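Local structure of 5'-AMP-activated protein kinase subunit beta (Schizosaccharomyces pombe, 2QRD) at residues Asn41-Thr44 against Asp49-Val52; Ser77-Tyr82 against Tyr86-Met91. The protein probably holds the AMP-activated protein kinase heterotrimer together as its beta subunit and directs where and on which substrates it acts when glucose is limited. All coordinates share one frame; numbering follows the deposited sequence.

Overall arrangement
From the N terminus, an extended arm leads to interaction 1, where residues 41-44 and 49-52 close a small loop around one short helical turn, with ADP lying against 49-52. The chain then passes through the short strand 65-67 and enters the hairpin of strands 74-82 and 85-93, which interaction 2 zips together through residues 77-82 and 86-91. The two loops follow in series and neither nest nor cross. The centres of interaction 1 and interaction 2 are about 14 Å apart, and the nearest atoms of interaction 1 and interaction 2 about 7 Å apart, without touching. Both belong to the interaction domain of the beta subunit: one contributes to a nucleotide pocket, the other to a sheet that continues into another subunit.

Interaction 1 of 2, residues Asn41-Thr44 against Asp49-Val52; sequences NSNT and DQSV. With ADP (adenosine-5'-diphosphate), chain G.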
ATOM      1  N   ASN B  41       8.624  -6.451 -12.050  1.00 48.34           N
ATOM      2  CA  ASN B  41       9.021  -5.676 -13.209  1.00 49.17           C
ATOM      3  C   ASN B  41       7.960  -5.651 -14.301  1.00 49.81           C
ATOM      4  O   ASN B  41       8.187  -5.154 -15.400  1.00 49.70           O
ATOM      5  CB  ASN B  41      10.325  -6.221 -13.757  1.00 49.17           C
ATOM      6  CG  ASN B  41      11.410  -6.110 -12.783  1.00 47.44           C
ATOM      7  OD1 ASN B  41      11.371  -5.246 -11.928  1.00 46.03           O
ATOM      8  ND2 ASN B  41      12.392  -6.993 -12.878  1.00 46.96           N
ATOM      9  N   SER B  42       6.796  -6.190 -13.960  1.00 50.95           N
ATOM     10  CA  SER B  42       5.655  -6.239 -14.850  1.00 51.96           C
ATOM     11  C   SER B  42       4.618  -5.179 -14.443  1.00 52.32           C
ATOM     12  O   SER B  42       4.444  -4.892 -13.253  1.00 52.17           O
ATOM     13  CB  SER B  42       5.072  -7.659 -14.828  1.00 51.85           C
ATOM     14  OG  SER B  42       3.680  -7.670 -15.056  1.00 53.06           O
ATOM     15  N   ASN B  43       3.962  -4.588 -15.442  1.00 52.83           N
ATOM     16  CA  ASN B  43       2.827  -3.668 -15.232  1.00 53.41           C
ATOM     17  C   ASN B  43       1.986  -3.655 -16.505  1.00 53.63           C
ATOM     18  O   ASN B  43       1.602  -2.618 -17.021  1.00 52.75           O
ATOM     19  CB  ASN B  43       3.282  -2.247 -14.823  1.00 53.53           C
ATOM     20  CG  ASN B  43       2.150  -1.412 -14.189  1.00 53.01           C
ATOM     21  OD1 ASN B  43       1.047  -1.913 -13.939  1.00 52.75           O
ATOM     22  ND2 ASN B  43       2.429  -0.128 -13.943  1.00 50.60           N
ATOM     23  N   THR B  44       1.701  -4.850 -17.011  1.00 54.69           N
ATOM     24  CA  THR B  44       1.080  -5.000 -18.321  1.00 55.41           C
ATOM     25  C   THR B  44      -0.249  -4.255 -18.389  1.00 55.85           C
ATOM     26  O   THR B  44      -0.629  -3.738 -19.440  1.00 56.02           O
ATOM     27  CB  THR B  44       0.845  -6.481 -18.669  1.00 55.51           C
ATOM     28  OG1 THR B  44       0.547  -7.214 -17.474  1.00 56.21           O
ATOM     29  CG2 THR B  44       2.081  -7.075 -19.327  1.00 55.44           C
ATOM     30  N   ASP B  49      -5.837  -1.462 -13.721  1.00 56.45           N
ATOM     31  CA  ASP B  49      -5.399  -1.638 -12.344  1.00 54.24           C
ATOM     32  C   ASP B  49      -3.904  -1.967 -12.278  1.00 52.77           C
ATOM     33  O   ASP B  49      -3.491  -3.123 -12.433  1.00 51.79           O
ATOM     34  CB  ASP B  49      -6.252  -2.725 -11.655  1.00 54.71           C
ATOM     35  CG  ASP B  49      -6.027  -2.798 -10.133  1.00 56.08           C
ATOM     36  OD1 ASP B  49      -5.172  -2.061  -9.589  1.00 59.85           O
ATOM     37  OD2 ASP B  49      -6.700  -3.610  -9.463  1.00 57.17           O
ATOM     38  N   GLN B  50      -3.085  -0.952 -12.016  1.00 51.61           N
ATOM     39  CA  GLN B  50      -1.610  -1.122 -11.978  1.00 50.50           C
ATOM     40  C   GLN B  50      -1.078  -2.080 -10.891  1.00 50.49           C
ATOM     41  O   GLN B  50       0.065  -2.525 -10.951  1.00 51.56           O
ATOM     42  CB  GLN B  50      -0.889   0.233 -11.934  1.00 49.26           C
ATOM     43  CG  GLN B  50      -0.908   0.909 -10.578  1.00 49.90           C
ATOM     44  CD  GLN B  50      -0.355   2.334 -10.571  1.00 50.71           C
ATOM     45  OE1 GLN B  50      -0.631   3.085  -9.660  1.00 50.86           O
ATOM     46  NE2 GLN B  50       0.428   2.705 -11.582  1.00 53.84           N
ATOM     47  N   SER B  51      -1.894  -2.427  -9.911  1.00 49.97           N
ATOM     48  CA  SER B  51      -1.451  -3.369  -8.894  1.00 50.01           C
ATOM     49  C   SER B  51      -1.435  -4.823  -9.420  1.00 49.54           C
ATOM     50  O   SER B  51      -0.754  -5.679  -8.846  1.00 49.49           O
ATOM     51  CB  SER B  51      -2.327  -3.273  -7.652  1.00 49.04           C
ATOM     52  OG  SER B  51      -3.653  -3.590  -8.031  1.00 52.61           O
ATOM     53  N   VAL B  52      -2.197  -5.081 -10.487  1.00 49.43           N
ATOM     54  CA  VAL B  52      -2.335  -6.417 -11.098  1.00 48.79           C
ATOM     55  C   VAL B  52      -0.985  -6.922 -11.620  1.00 49.26           C
ATOM     56  O   VAL B  52      -0.293  -6.249 -12.400  1.00 49.09           O
ATOM     57  CB  VAL B  52      -3.407  -6.450 -12.221  1.00 48.37           C
ATOM     58  CG1 VAL B  52      -3.320  -7.735 -13.049  1.00 49.17           C
ATOM     59  CG2 VAL B  52      -4.809  -6.304 -11.663  1.00 46.81           C
TER
HETATM   60  PB  ADP G1003      -8.557   3.705  -6.864  1.00 42.93           P
HETATM   61  O1B ADP G1003      -7.956   3.586  -8.237  1.00 41.55           O
HETATM   62  O2B ADP G1003      -9.104   2.399  -6.305  1.00 45.05           O
HETATM   63  O3B ADP G1003      -9.323   4.931  -6.466  1.00 42.13           O
HETATM   64  PA  ADP G1003      -5.947   4.578  -5.976  1.00 40.52           P
HETATM   65  O1A ADP G1003      -6.158   5.893  -6.693  1.00 41.49           O
HETATM   66  O2A ADP G1003      -5.422   4.581  -4.580  1.00 41.86           O
HETATM   67  O3A ADP G1003      -7.293   3.744  -5.868  1.00 44.07           O
HETATM   68  O5' ADP G1003      -5.039   3.586  -6.860  1.00 42.34           O
HETATM   69  C5' ADP G1003      -4.859   3.640  -8.286  1.00 38.21           C
HETATM   70  C4' ADP G1003      -4.037   2.400  -8.617  1.00 39.35           C
HETATM   71  O4' ADP G1003      -2.861   2.311  -7.780  1.00 38.79           O
HETATM   72  C3' ADP G1003      -4.812   1.114  -8.395  1.00 38.75           C
HETATM   73  O3' ADP G1003      -4.470   0.226  -9.452  1.00 38.31           O
HETATM   74  C2' ADP G1003      -4.233   0.543  -7.114  1.00 39.95           C
HETATM   75  O2' ADP G1003      -4.394  -0.898  -6.984  1.00 42.51           O
HETATM   76  C1' ADP G1003      -2.796   1.053  -7.106  1.00 38.54           C
HETATM   77  N9  ADP G1003      -2.360   1.272  -5.717  1.00 38.75           N
HETATM   78  C8  ADP G1003      -2.812   2.265  -4.917  1.00 38.86           C
HETATM   79  N7  ADP G1003      -2.267   2.223  -3.688  1.00 37.39           N
HETATM   80  C5  ADP G1003      -1.426   1.144  -3.690  1.00 38.55           C
HETATM   81  C6  ADP G1003      -0.508   0.504  -2.706  1.00 38.35           C
HETATM   82  N6  ADP G1003      -0.349   1.001  -1.443  1.00 36.70           N
HETATM   83  N1  ADP G1003       0.168  -0.597  -3.132  1.00 38.43           N
HETATM   84  C2  ADP G1003       0.042  -1.104  -4.372  1.00 38.26           C
HETATM   85  N3  ADP G1003      -0.739  -0.567  -5.313  1.00 39.13           N
HETATM   86  C4  ADP G1003      -1.494   0.526  -5.029  1.00 38.91           C
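The carboxamides of Asn43 and Gln50 are the flat groups that approach each other, and with planes 37° apart they do not stack. The Asn43 amide instead reaches the root of the other residue: its CG lies 4.1 Å from Gln50 CB and 4.0 Å from the backbone O of Gln50. A basic side chain of another protein chain also packs on Asn43. The third flat group, the carboxylate of Asp49, is turned to the ribose of ADP. From above its plane, 46° out of it, Ser51 OG donates to Asp49 OD1 at 2.7 Å. That same oxygen, Asp49 OD1, accepts ADP O2' at 3.0 Å and ADP O3' at 2.4 Å, the latter so short that its exact length is doubtful. With CG anti to the backbone N (chi1 -170°), the Asp49 side chain places OD1 between the two ribose hydroxyls and Ser51 OG. The framework is a type I beta turn from Asp49 to Val52, closed by Val52 N to Asp49 O at 3.0 Å; a weak bond from Ser51 N to Asp49 OD1 adds an Asx-turn element. Gln50, at the second position of the turn, rests its CG 3.7 Å from ADP O4', so its aliphatic part lies against the sugar. The pocket is shared with the gamma subunit. On the 41-44 side, Ser42 O accepts a hydrogen bond from a basic side chain of another protein chain, and Asn41 ND2 donates to Trp13 O of the ssp2 kinase chain.

Interaction 2 of 2, residues Ser77-Tyr82 against Tyr86-Met91; sequences SATTRY and YVTTAM
Arg81 and Tyr86 run side by side in the same direction: Arg81 CG rests above the phenol ring, 3.6 Å from Tyr86 CE2, and the arginine chain, bent at chi3, brings NH1 round to the ring edge by the hydroxyl. CE2 also sits over one face of the guanidinium, whose plane is turned 62° from the ring; the very close approach of NH1 to the phenol oxygen has poor geometry and supports no bond. Tyr86 CG stands beside its own backbone N (chi1 -59°), which lets the ring lean across to the neighbouring strand. On the same face of the sheet, Thr79 OG1 and Thr88 OG1 are hydrogen-bonded at 2.5 Å, a length too short to be taken literally; either may be the donor. Val87, on the face with Ala78, Thr80 and Thr89, meets Tyr82 CB with its CG2 at 3.9 Å. Cutting Tyr86 back to an alanine is likely to leave the Arg81 chain without the ring it lies on, its guanidinium freer to turn.

Behind these contacts lies the antiparallel backbone of a beta hairpin, its segment axes 4.7 Å apart and 156° from parallel. Thr80 and Val87 form a hydrogen-bonded pair, with Val87 N to Thr80 O at 2.9 Å and Thr80 N to Val87 O at 3.1 Å. Ala78 and Thr89 form a second, slacker one: Thr89 N reaches Ala78 O at 3.2 Å, while the return bond is weak. Farther out, residues 86-91 pair in parallel with a strand of another protein chain. Thr80 OG1 has its strongest partner in Lys118 O of the ssp2 kinase chain, with Asn62 of its own chain close by, and Tyr82 OH bonds an acidic side chain of another chain. The hydroxyls of Thr80 and Tyr82 thus reach into neighbouring subunits, while Thr79 and Thr88 meet each other, consistent with a beta subunit that mediates heterotrimer formation.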
ATOM      1  N   SER B  77      10.921  -7.276  -1.264  1.00 52.77           N
ATOM      2  CA  SER B  77       9.628  -7.883  -1.560  1.00 53.07           C
ATOM      3  C   SER B  77       9.642  -9.386  -1.491  1.00 53.11           C
ATOM      4  O   SER B  77      10.685 -10.017  -1.604  1.00 53.09           O
ATOM      5  CB  SER B  77       9.079  -7.454  -2.921  1.00 54.18           C
ATOM      6  OG  SER B  77       9.995  -7.685  -3.985  1.00 56.86           O
ATOM      7  N   ALA B  78       8.466  -9.957  -1.287  1.00 53.18           N
ATOM      8  CA  ALA B  78       8.307 -11.388  -1.442  1.00 53.24           C
ATOM      9  C   ALA B  78       6.863 -11.660  -1.860  1.00 52.70           C
ATOM     10  O   ALA B  78       5.997 -10.838  -1.621  1.00 52.33           O
ATOM     11  CB  ALA B  78       8.706 -12.133  -0.162  1.00 52.44           C
ATOM     12  N   THR B  79       6.639 -12.783  -2.537  1.00 53.34           N
ATOM     13  CA  THR B  79       5.313 -13.164  -3.020  1.00 53.58           C
ATOM     14  C   THR B  79       4.844 -14.290  -2.174  1.00 53.26           C
ATOM     15  O   THR B  79       5.592 -15.199  -1.881  1.00 54.84           O
ATOM     16  CB  THR B  79       5.319 -13.587  -4.518  1.00 53.53           C
ATOM     17  OG1 THR B  79       5.651 -12.451  -5.321  1.00 54.68           O
ATOM     18  CG2 THR B  79       3.937 -14.079  -4.975  1.00 52.26           C
ATOM     19  N   THR B  80       3.605 -14.229  -1.746  1.00 53.24           N
ATOM     20  CA  THR B  80       3.048 -15.325  -0.969  1.00 52.43           C
ATOM     21  C   THR B  80       1.604 -15.575  -1.405  1.00 51.97           C
ATOM     22  O   THR B  80       0.981 -14.692  -2.001  1.00 52.56           O
ATOM     23  CB  THR B  80       3.211 -15.079   0.572  1.00 52.45           C
ATOM     24  OG1 THR B  80       3.052 -16.318   1.242  1.00 53.62           O
ATOM     25  CG2 THR B  80       2.187 -14.076   1.155  1.00 51.40           C
ATOM     26  N   ARG B  81       1.108 -16.774  -1.138  1.00 51.11           N
ATOM     27  CA  ARG B  81      -0.278 -17.161  -1.402  1.00 51.42           C
ATOM     28  C   ARG B  81      -1.143 -16.767  -0.207  1.00 50.45           C
ATOM     29  O   ARG B  81      -0.797 -17.058   0.940  1.00 50.23           O
ATOM     30  CB  ARG B  81      -0.378 -18.692  -1.616  1.00 50.81           C
ATOM     31  CG  ARG B  81      -1.571 -19.171  -2.469  1.00 52.83           C
ATOM     32  CD  ARG B  81      -1.628 -20.704  -2.703  1.00 53.04           C
ATOM     33  NE  ARG B  81      -0.318 -21.348  -2.892  1.00 59.92           N
ATOM     34  CZ  ARG B  81       0.179 -21.813  -4.052  1.00 60.83           C
ATOM     35  NH1 ARG B  81      -0.505 -21.719  -5.180  1.00 62.11           N
ATOM     36  NH2 ARG B  81       1.373 -22.401  -4.086  1.00 61.82           N
ATOM     37  N   TYR B  82      -2.249 -16.083  -0.482  1.00 49.91           N
ATOM     38  CA  TYR B  82      -3.270 -15.802   0.508  1.00 48.72           C
ATOM     39  C   TYR B  82      -4.542 -16.493   0.024  1.00 49.57           C
ATOM     40  O   TYR B  82      -5.221 -15.985  -0.859  1.00 50.32           O
ATOM     41  CB  TYR B  82      -3.461 -14.276   0.753  1.00 47.67           C
ATOM     42  CG  TYR B  82      -4.479 -14.003   1.840  1.00 46.84           C
ATOM     43  CD1 TYR B  82      -4.150 -14.173   3.190  1.00 44.40           C
ATOM     44  CD2 TYR B  82      -5.812 -13.680   1.514  1.00 45.45           C
ATOM     45  CE1 TYR B  82      -5.099 -13.962   4.188  1.00 46.87           C
ATOM     46  CE2 TYR B  82      -6.785 -13.519   2.502  1.00 44.34           C
ATOM     47  CZ  TYR B  82      -6.427 -13.654   3.831  1.00 46.69           C
ATOM     48  OH  TYR B  82      -7.377 -13.471   4.805  1.00 45.30           O
ATOM     49  N   TYR B  86      -2.550 -14.273  -4.760  1.00 50.79           N
ATOM     50  CA  TYR B  86      -1.155 -14.022  -4.439  1.00 51.11           C
ATOM     51  C   TYR B  86      -0.916 -12.562  -4.113  1.00 51.54           C
ATOM     52  O   TYR B  86      -1.401 -11.711  -4.819  1.00 53.11           O
ATOM     53  CB  TYR B  86      -0.313 -14.450  -5.640  1.00 51.39           C
ATOM     54  CG  TYR B  86      -0.501 -15.911  -5.969  1.00 50.73           C
ATOM     55  CD1 TYR B  86      -1.425 -16.312  -6.928  1.00 51.34           C
ATOM     56  CD2 TYR B  86       0.225 -16.895  -5.294  1.00 49.37           C
ATOM     57  CE1 TYR B  86      -1.612 -17.641  -7.224  1.00 50.77           C
ATOM     58  CE2 TYR B  86       0.062 -18.222  -5.578  1.00 49.61           C
ATOM     59  CZ  TYR B  86      -0.864 -18.603  -6.537  1.00 52.38           C
ATOM     60  OH  TYR B  86      -1.054 -19.946  -6.831  1.00 52.91           O
ATOM     61  N   VAL B  87      -0.193 -12.268  -3.037  1.00 51.98           N
ATOM     62  CA  VAL B  87       0.175 -10.894  -2.675  1.00 51.72           C
ATOM     63  C   VAL B  87       1.714 -10.709  -2.791  1.00 51.55           C
ATOM     64  O   VAL B  87       2.504 -11.381  -2.093  1.00 50.06           O
ATOM     65  CB  VAL B  87      -0.167 -10.558  -1.199  1.00 52.60           C
ATOM     66  CG1 VAL B  87      -0.230  -9.026  -0.955  1.00 51.24           C
ATOM     67  CG2 VAL B  87      -1.384 -11.285  -0.716  1.00 52.31           C
ATOM     68  N   THR B  88       2.143  -9.794  -3.651  1.00 51.88           N
ATOM     69  CA  THR B  88       3.557  -9.413  -3.642  1.00 52.26           C
ATOM     70  C   THR B  88       3.680  -8.143  -2.871  1.00 52.10           C
ATOM     71  O   THR B  88       3.254  -7.102  -3.332  1.00 52.43           O
ATOM     72  CB  THR B  88       4.125  -9.337  -5.021  1.00 51.71           C
ATOM     73  OG1 THR B  88       3.975 -10.624  -5.598  1.00 52.07           O
ATOM     74  CG2 THR B  88       5.601  -8.971  -4.985  1.00 52.47           C
ATOM     75  N   THR B  89       4.183  -8.248  -1.639  1.00 52.46           N
ATOM     76  CA  THR B  89       4.383  -7.042  -0.869  1.00 52.73           C
ATOM     77  C   THR B  89       5.759  -6.472  -1.070  1.00 52.73           C
ATOM     78  O   THR B  89       6.753  -7.160  -0.900  1.00 53.84           O
ATOM     79  CB  THR B  89       3.896  -7.077   0.624  1.00 53.00           C
ATOM     80  OG1 THR B  89       4.912  -6.561   1.499  1.00 55.57           O
ATOM     81  CG2 THR B  89       3.431  -8.383   1.056  1.00 51.11           C
ATOM     82  N   ALA B  90       5.767  -5.220  -1.511  1.00 52.89           N
ATOM     83  CA  ALA B  90       6.966  -4.391  -1.692  1.00 52.74           C
ATOM     84  C   ALA B  90       7.073  -3.417  -0.519  1.00 52.27           C
ATOM     85  O   ALA B  90       6.197  -2.574  -0.286  1.00 52.04           O
ATOM     86  CB  ALA B  90       6.911  -3.643  -3.024  1.00 51.66           C
ATOM     87  N   MET B  91       8.131  -3.588   0.246  1.00 51.68           N
ATOM     88  CA  MET B  91       8.310  -2.852   1.442  1.00 51.85           C
ATOM     89  C   MET B  91       9.479  -1.853   1.350  1.00 51.54           C
ATOM     90  O   MET B  91      10.558  -2.183   0.864  1.00 50.93           O
ATOM     91  CB  MET B  91       8.519  -3.832   2.565  1.00 52.89           C
ATOM     92  CG  MET B  91       9.346  -3.307   3.699  1.00 55.25           C
ATOM     93  SD  MET B  91       8.319  -2.809   5.035  1.00 66.00           S
ATOM     94  CE  MET B  91       9.235  -3.628   6.352  1.00 57.41           C
TER